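Local coordinates for DNA polymerase III beta subunit (Streptococcus pyogenes, PDB 2AVT), which probably encircles DNA as a ring-shaped dimer and holds the replicative polymerase on its template as a processivity factor, at residues G164-L169 against G247-T252; I146-F151 against E366-L371; H302-S305 against G309-N312. All coordinates share one frame; numbering follows the deposited sequence.

Interaction 1 (G164-L169 against G247-T252); sequences GVHIVL and GNYPDT
H166 and Y249 mark the closest approach of the two backbones, with their CA atoms 7.1 Å apart, and no direct hydrogen bond crosses from one segment to the other. G164-L169 is extended and is bonded within its sheet, V165, I167 and L169 to strand 199-204 and H166 and V168 to strand 174-180. G247-T252 has no regular structure; it runs past the sheet and drops the Y249 side chain onto it. The two side chains cross at a slant, each laying its CB on the ring of the other. H166 CB sits 3.6 Å from the centroid of the Y249 ring, only 11° off the ring normal. In return, Y249 CB lies 3.8 Å from the centroid of the H166 imidazole, again over the face. This reciprocal CH-pi pair leaves the ring planes inclined at 38°, neither stacked nor edge-to-face, with H166 ND1 3.2 Å from Y249 CD2. With CG anti to the backbone N (chi1 -166°), the Y249 ring is carried out to H166 CB. The segments belong to the central domain of the bacterial beta subunit, and the loop is part of the connection toward the C-terminal domain. In bacterial relatives a groove that receives the tails of partner proteins lies near this junction, and the loop with Y249 and P250 probably borders it. Y249 also packs on T180, and P250 on L162. P250 CD covers the face of the Y249 ring opposite H166, 3.3 Å above its plane and offset toward the rim. At the far end of the tyrosine, a water in the ring plane lies 2.7 Å from Y249 OH and links it to G164 O.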
loop_
_atom_site.group_PDB
_atom_site.type_symbol
_atom_site.label_atom_id
_atom_site.label_comp_id
_atom_site.label_asym_id
_atom_site.label_seq_id
_atom_site.Cartn_x
_atom_site.Cartn_y
_atom_site.Cartn_z
ATOM N N GLY A 164 -20.323 -13.087 12.546
ATOM C CA GLY A 164 -21.106 -11.873 12.405
ATOM C C GLY A 164 -21.316 -11.065 13.669
ATOM O O GLY A 164 -20.798 -11.392 14.736
ATOM N N VAL A 165 -22.072 -9.982 13.527
ATOM C CA VAL A 165 -22.399 -9.105 14.642
ATOM C C VAL A 165 -23.858 -9.389 14.946
ATOM O O VAL A 165 -24.694 -9.343 14.048
ATOM C CB VAL A 165 -22.227 -7.610 14.253
ATOM C CG1 VAL A 165 -22.614 -6.700 15.423
ATOM C CG2 VAL A 165 -20.788 -7.345 13.854
ATOM N N HIS A 166 -24.165 -9.724 16.193
ATOM C CA HIS A 166 -25.555 -10.000 16.567
ATOM C C HIS A 166 -26.248 -8.672 16.841
ATOM O O HIS A 166 -25.817 -7.916 17.707
ATOM C CB HIS A 166 -25.625 -10.873 17.827
ATOM C CG HIS A 166 -26.998 -11.402 18.120
ATOM N ND1 HIS A 166 -27.354 -11.916 19.349
ATOM C CD2 HIS A 166 -28.097 -11.519 17.335
ATOM C CE1 HIS A 166 -28.611 -12.324 19.309
ATOM N NE2 HIS A 166 -29.085 -12.095 18.097
ATOM N N ILE A 167 -27.307 -8.385 16.093
ATOM C CA ILE A 167 -28.065 -7.142 16.270
ATOM C C ILE A 167 -29.492 -7.539 16.633
ATOM O O ILE A 167 -30.142 -8.264 15.878
ATOM C CB ILE A 167 -28.122 -6.302 14.970
ATOM C CG1 ILE A 167 -26.715 -6.064 14.420
ATOM C CG2 ILE A 167 -28.782 -4.966 15.253
ATOM C CD1 ILE A 167 -25.844 -5.230 15.310
ATOM N N VAL A 168 -29.976 -7.061 17.779
ATOM C CA VAL A 168 -31.325 -7.404 18.237
ATOM C C VAL A 168 -32.138 -6.225 18.771
ATOM O O VAL A 168 -31.625 -5.393 19.515
ATOM C CB VAL A 168 -31.282 -8.453 19.379
ATOM C CG1 VAL A 168 -32.698 -8.856 19.768
ATOM C CG2 VAL A 168 -30.490 -9.653 18.955
ATOM N N LEU A 169 -33.407 -6.160 18.384
ATOM C CA LEU A 169 -34.294 -5.110 18.877
ATOM C C LEU A 169 -35.367 -5.808 19.709
ATOM O O LEU A 169 -36.164 -6.580 19.176
ATOM C CB LEU A 169 -34.957 -4.347 17.730
ATOM C CG LEU A 169 -35.880 -3.228 18.236
ATOM C CD1 LEU A 169 -35.047 -2.216 19.012
ATOM C CD2 LEU A 169 -36.600 -2.556 17.075
ATOM N N GLY A 247 -28.895 -19.328 12.081
ATOM C CA GLY A 247 -28.498 -20.067 13.254
ATOM C C GLY A 247 -28.821 -19.329 14.532
ATOM O O GLY A 247 -29.252 -18.174 14.522
ATOM N N ASN A 248 -28.604 -20.022 15.641
ATOM C CA ASN A 248 -28.850 -19.501 16.976
ATOM C C ASN A 248 -27.571 -18.850 17.495
ATOM O O ASN A 248 -26.580 -19.538 17.723
ATOM C CB ASN A 248 -29.232 -20.661 17.898
ATOM C CG ASN A 248 -30.247 -21.593 17.269
ATOM O OD1 ASN A 248 -31.450 -21.338 17.307
ATOM N ND2 ASN A 248 -29.762 -22.675 16.669
ATOM N N TYR A 249 -27.579 -17.536 17.682
ATOM C CA TYR A 249 -26.390 -16.866 18.196
ATOM C C TYR A 249 -26.288 -17.231 19.676
ATOM O O TYR A 249 -27.306 -17.366 20.351
ATOM C CB TYR A 249 -26.516 -15.348 18.043
ATOM C CG TYR A 249 -25.207 -14.619 18.235
ATOM C CD1 TYR A 249 -24.246 -14.598 17.230
ATOM C CD2 TYR A 249 -24.913 -13.994 19.436
ATOM C CE1 TYR A 249 -23.027 -13.976 17.420
ATOM C CE2 TYR A 249 -23.700 -13.372 19.637
ATOM C CZ TYR A 249 -22.760 -13.366 18.627
ATOM O OH TYR A 249 -21.550 -12.752 18.837
ATOM N N PRO A 250 -25.065 -17.406 20.198
ATOM C CA PRO A 250 -24.899 -17.761 21.611
ATOM C C PRO A 250 -25.470 -16.738 22.590
ATOM O O PRO A 250 -25.618 -15.559 22.263
ATOM C CB PRO A 250 -23.385 -17.927 21.750
ATOM C CG PRO A 250 -22.840 -17.009 20.700
ATOM C CD PRO A 250 -23.757 -17.276 19.536
ATOM N N ASP A 251 -25.804 -17.210 23.788
ATOM C CA ASP A 251 -26.350 -16.355 24.836
ATOM C C ASP A 251 -25.195 -15.530 25.387
ATOM O O ASP A 251 -24.398 -16.018 26.186
ATOM C CB ASP A 251 -26.947 -17.210 25.954
ATOM C CG ASP A 251 -27.601 -16.380 27.039
ATOM O OD1 ASP A 251 -27.029 -15.338 27.422
ATOM O OD2 ASP A 251 -28.685 -16.780 27.517
ATOM N N THR A 252 -25.110 -14.276 24.959
ATOM C CA THR A 252 -24.033 -13.401 25.394
ATOM C C THR A 252 -24.390 -12.533 26.605
ATOM O O THR A 252 -23.507 -12.014 27.283
ATOM C CB THR A 252 -23.572 -12.506 24.222
ATOM O OG1 THR A 252 -22.444 -11.727 24.630
ATOM C CG2 THR A 252 -24.694 -11.589 23.777
HETATM O O HOH W 1 -19.808 -12.393 16.838
#

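Interaction 2 (I146-F151 against E366-L371); sequences IAETAF and ESFIQL
E148, near the end of helix 139-149, lies across the ring of F368 on strand 367-372, joining the central domain to the C-terminal one. E148 leaves the helix with CG anti to its carbonyl carbon (chi1 -60°) and stays extended beyond it. This lays the whole side chain along the ring: CB is 3.5 Å from F368 CZ, CG makes a CH-pi contact, and the carboxylate carbon CD rides 3.8 Å above the ring plane, over its centre. Carboxylate and ring are tilted by only 14°, a stacked arrangement. CG of F368, anti to the backbone N, carries the ring toward the helix, where one face meets E148. Farther along, Q370 crosses F151 at roughly a right angle: its OE1 meets the edge of the phenyl ring near the ring plane, 3.3 Å from CZ, and also accepts a hydrogen bond from S337 OG. The other extended glutamate, E366, arrives from the opposite direction to E148, their carboxylate planes turned 67° from each other. E148 OE2 and E366 OE1 are just 2.5 Å apart, while E148 OE1 forms a salt bridge with R188 NH1, which reaches E366 OE1 only as a long, weak ion pair. Two acid oxygens so close suggest that one group is protonated and donates to the other; R188 would probably offset the charge that remains.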
loop_
_atom_site.group_PDB
_atom_site.type_symbol
_atom_site.label_atom_id
_atom_site.label_comp_id
_atom_site.label_asym_id
_atom_site.label_seq_id
_atom_site.Cartn_x
_atom_site.Cartn_y
_atom_site.Cartn_z
ATOM N N ILE A 146 -20.859 -0.007 14.193
ATOM C CA ILE A 146 -20.013 -0.895 13.408
ATOM C C ILE A 146 -18.546 -0.850 13.824
ATOM O O ILE A 146 -17.940 -1.890 14.083
ATOM C CB ILE A 146 -20.116 -0.552 11.910
ATOM C CG1 ILE A 146 -21.542 -0.823 11.433
ATOM C CG2 ILE A 146 -19.078 -1.357 11.111
ATOM C CD1 ILE A 146 -21.838 -0.372 10.038
ATOM N N ALA A 147 -17.978 0.352 13.888
ATOM C CA ALA A 147 -16.582 0.504 14.271
ATOM C C ALA A 147 -16.326 0.005 15.695
ATOM O O ALA A 147 -15.181 -0.266 16.065
ATOM C CB ALA A 147 -16.163 1.960 14.152
ATOM N N GLU A 148 -17.389 -0.114 16.490
ATOM C CA GLU A 148 -17.254 -0.569 17.875
ATOM C C GLU A 148 -17.440 -2.071 18.073
ATOM O O GLU A 148 -16.968 -2.621 19.066
ATOM C CB GLU A 148 -18.250 0.171 18.791
ATOM C CG GLU A 148 -18.074 1.683 18.832
ATOM C CD GLU A 148 -19.033 2.386 19.793
ATOM O OE1 GLU A 148 -20.204 1.969 19.904
ATOM O OE2 GLU A 148 -18.609 3.375 20.424
ATOM N N THR A 149 -18.109 -2.743 17.139
ATOM C CA THR A 149 -18.359 -4.172 17.305
ATOM C C THR A 149 -17.821 -5.120 16.225
ATOM O O THR A 149 -17.516 -6.278 16.516
ATOM C CB THR A 149 -19.864 -4.438 17.432
ATOM O OG1 THR A 149 -20.510 -4.032 16.224
ATOM C CG2 THR A 149 -20.457 -3.645 18.597
ATOM N N ALA A 150 -17.705 -4.641 14.994
ATOM C CA ALA A 150 -17.234 -5.478 13.887
ATOM C C ALA A 150 -15.952 -6.268 14.152
ATOM O O ALA A 150 -15.910 -7.478 13.941
ATOM C CB ALA A 150 -17.066 -4.628 12.632
ATOM N N PHE A 151 -14.917 -5.583 14.622
ATOM C CA PHE A 151 -13.621 -6.204 14.899
ATOM C C PHE A 151 -13.627 -7.363 15.900
ATOM O O PHE A 151 -12.736 -8.214 15.869
ATOM C CB PHE A 151 -12.640 -5.134 15.388
ATOM C CG PHE A 151 -12.940 -4.624 16.771
ATOM C CD1 PHE A 151 -12.416 -5.260 17.892
ATOM C CD2 PHE A 151 -13.768 -3.524 16.956
ATOM C CE1 PHE A 151 -12.710 -4.813 19.167
ATOM C CE2 PHE A 151 -14.068 -3.071 18.235
ATOM C CZ PHE A 151 -13.538 -3.716 19.339
ATOM N N GLU A 366 -21.872 6.784 25.948
ATOM C CA GLU A 366 -22.445 5.636 25.271
ATOM C C GLU A 366 -22.512 4.453 26.221
ATOM O O GLU A 366 -21.735 4.369 27.167
ATOM C CB GLU A 366 -21.582 5.235 24.074
ATOM C CG GLU A 366 -21.428 6.288 22.984
ATOM C CD GLU A 366 -20.547 5.797 21.845
ATOM O OE1 GLU A 366 -20.104 4.630 21.905
ATOM O OE2 GLU A 366 -20.299 6.567 20.893
ATOM N N SER A 367 -23.457 3.554 25.973
ATOM C CA SER A 367 -23.576 2.339 26.761
ATOM C C SER A 367 -22.760 1.340 25.940
ATOM O O SER A 367 -23.302 0.460 25.272
ATOM C CB SER A 367 -25.030 1.882 26.847
ATOM O OG SER A 367 -25.117 0.607 27.464
ATOM N N PHE A 368 -21.446 1.517 25.978
ATOM C CA PHE A 368 -20.518 0.682 25.230
ATOM C C PHE A 368 -19.658 -0.117 26.202
ATOM O O PHE A 368 -18.829 0.435 26.914
ATOM C CB PHE A 368 -19.654 1.585 24.340
ATOM C CG PHE A 368 -18.628 0.856 23.520
ATOM C CD1 PHE A 368 -18.884 -0.407 23.011
ATOM C CD2 PHE A 368 -17.423 1.469 23.206
ATOM C CE1 PHE A 368 -17.953 -1.046 22.200
ATOM C CE2 PHE A 368 -16.489 0.838 22.399
ATOM C CZ PHE A 368 -16.755 -0.424 21.894
ATOM N N ILE A 369 -19.875 -1.423 26.221
ATOM C CA ILE A 369 -19.134 -2.311 27.100
ATOM C C ILE A 369 -18.363 -3.360 26.306
ATOM O O ILE A 369 -18.909 -3.974 25.388
ATOM C CB ILE A 369 -20.082 -3.057 28.047
ATOM C CG1 ILE A 369 -20.775 -2.064 28.989
ATOM C CG2 ILE A 369 -19.301 -4.113 28.822
ATOM C CD1 ILE A 369 -21.897 -2.682 29.816
ATOM N N GLN A 370 -17.095 -3.549 26.655
ATOM C CA GLN A 370 -16.261 -4.556 26.008
ATOM C C GLN A 370 -15.760 -5.502 27.091
ATOM O O GLN A 370 -15.460 -5.077 28.208
ATOM C CB GLN A 370 -15.081 -3.910 25.278
ATOM C CG GLN A 370 -15.492 -3.020 24.108
ATOM C CD GLN A 370 -14.304 -2.432 23.391
ATOM O OE1 GLN A 370 -13.677 -3.091 22.555
ATOM N NE2 GLN A 370 -13.971 -1.194 23.719
ATOM N N LEU A 371 -15.672 -6.784 26.745
ATOM C CA LEU A 371 -15.251 -7.829 27.676
ATOM C C LEU A 371 -14.028 -8.573 27.115
ATOM O O LEU A 371 -14.027 -8.976 25.956
ATOM C CB LEU A 371 -16.425 -8.799 27.869
ATOM C CG LEU A 371 -16.567 -9.724 29.084
ATOM C CD1 LEU A 371 -16.816 -8.896 30.330
ATOM C CD2 LEU A 371 -17.739 -10.681 28.867
#

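Interaction 3 (H302-S305 against G309-N312)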
loop_
_atom_site.group_PDB
_atom_site.type_symbol
_atom_site.label_atom_id
_atom_site.label_comp_id
_atom_site.label_asym_id
_atom_site.label_seq_id
_atom_site.Cartn_x
_atom_site.Cartn_y
_atom_site.Cartn_z
ATOM N N HIS A 302 4.269 -5.991 32.130
ATOM C CA HIS A 302 5.442 -6.839 32.041
ATOM C C HIS A 302 5.297 -7.939 31.001
ATOM O O HIS A 302 4.247 -8.572 30.876
ATOM C CB HIS A 302 5.720 -7.470 33.407
ATOM C CG HIS A 302 5.711 -6.487 34.535
ATOM N ND1 HIS A 302 6.678 -5.517 34.687
ATOM C CD2 HIS A 302 4.829 -6.299 35.544
ATOM C CE1 HIS A 302 6.390 -4.773 35.740
ATOM N NE2 HIS A 302 5.273 -5.227 36.278
ATOM N N VAL A 303 6.369 -8.155 30.252
ATOM C CA VAL A 303 6.399 -9.195 29.236
ATOM C C VAL A 303 7.790 -9.794 29.286
ATOM O O VAL A 303 8.775 -9.076 29.473
ATOM C CB VAL A 303 6.148 -8.629 27.824
ATOM C CG1 VAL A 303 6.251 -9.744 26.794
ATOM C CG2 VAL A 303 4.774 -7.986 27.758
ATOM N N ASN A 304 7.882 -11.107 29.136
ATOM C CA ASN A 304 9.189 -11.741 29.171
ATOM C C ASN A 304 9.308 -12.840 28.134
ATOM O O ASN A 304 8.787 -13.939 28.321
ATOM C CB ASN A 304 9.465 -12.317 30.558
ATOM C CG ASN A 304 10.933 -12.620 30.772
ATOM O OD1 ASN A 304 11.567 -13.285 29.949
ATOM N ND2 ASN A 304 11.486 -12.132 31.879
ATOM N N SER A 305 9.987 -12.534 27.034
ATOM C CA SER A 305 10.189 -13.509 25.973
ATOM C C SER A 305 11.600 -14.067 26.099
ATOM O O SER A 305 12.585 -13.354 25.894
ATOM C CB SER A 305 10.002 -12.863 24.599
ATOM O OG SER A 305 8.649 -12.499 24.382
ATOM N N GLY A 309 13.496 -10.799 24.214
ATOM C CA GLY A 309 13.702 -9.833 25.281
ATOM C C GLY A 309 12.650 -9.743 26.372
ATOM O O GLY A 309 11.863 -10.666 26.577
ATOM N N LYS A 310 12.641 -8.611 27.073
ATOM C CA LYS A 310 11.710 -8.379 28.174
ATOM C C LYS A 310 11.115 -6.977 28.158
ATOM O O LYS A 310 11.674 -6.061 27.553
ATOM C CB LYS A 310 12.423 -8.590 29.515
ATOM C CG LYS A 310 12.798 -10.030 29.821
ATOM C CD LYS A 310 13.770 -10.093 30.992
ATOM C CE LYS A 310 13.288 -9.241 32.158
ATOM N NZ LYS A 310 14.255 -9.277 33.293
ATOM N N VAL A 311 9.986 -6.820 28.849
ATOM C CA VAL A 311 9.305 -5.533 28.946
ATOM C C VAL A 311 8.880 -5.226 30.380
ATOM O O VAL A 311 8.147 -5.997 31.001
ATOM C CB VAL A 311 8.030 -5.486 28.077
ATOM C CG1 VAL A 311 7.394 -4.112 28.179
ATOM C CG2 VAL A 311 8.360 -5.800 26.639
ATOM N N ASN A 312 9.352 -4.090 30.887
ATOM C CA ASN A 312 9.035 -3.610 32.229
ATOM C C ASN A 312 8.626 -2.150 32.058
ATOM O O ASN A 312 9.474 -1.281 31.843
ATOM C CB ASN A 312 10.265 -3.710 33.139
ATOM C CG ASN A 312 10.084 -2.971 34.461
ATOM O OD1 ASN A 312 9.925 -1.746 34.488
ATOM N ND2 ASN A 312 10.112 -3.713 35.563
#
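H302-S305 and G309-N312 are the two arms of a beta hairpin in the C-terminal domain, antiparallel at 173° with their axes 4.4 Å apart. H302 opens the run in a non-hydrogen-bonded pair with N312, its CA-H directed at V311 O (3.0 Å from CA). The two side chains run side by side, but ring and amide planes are turned 61° apart, with N312 ND2 near the imidazole plane at its edge, 3.9 Å from H302 CE1; H302 NE2 is bonded to S300 OG. V303 faces V311 in a hydrogen-bonded pair: V303 N donates to V311 O (2.9 Å), and V311 N returns a bond to V303 O. On the other face of the sheet from H302, V303 CB and V311 CB stand 3.7 Å apart, both side chains in contact with I281 of helix 268-282. I113 of the second subunit packs on V311, and G309-N312 pair antiparallel with a strand of that subunit, so the sheet runs on across the interface. N304 comes next, on the H302 face, its amide alongside the K310 chain with ND2 3.2 Å from K310 CD. K310 bends about CG-CD (chi3 48°), which keeps CE beside that same amide. At S305 the backbone N donates to G309 O at 2.7 Å, the return bond from G309 N being weak, and on the V303 face S305 OG is hydrogen-bonded to I281 O.

How the interactions relate
Interactions 1 and 2 are neighbours, with centres 14 Å apart, and they touch through V165, which faces away from Y249: V165 CG1 lies 3.5 Å from T149 OG1. Helix 139-149 and strand 164-170 are consecutive in the chain, and strand 367-372 belongs to the same continuous sheet as strand 164-170. Interaction 2 joins the central and C-terminal domains, while interaction 1 lies within the central one. Interaction 3 stands apart, its centre 30 Å from that of interaction 2 and 38 Å from that of interaction 1. Along the chain, interaction 2 closes a long loop that contains both others in series. Interaction 3 lies where a sheet continues into the second subunit, consistent with a closed dimeric ring.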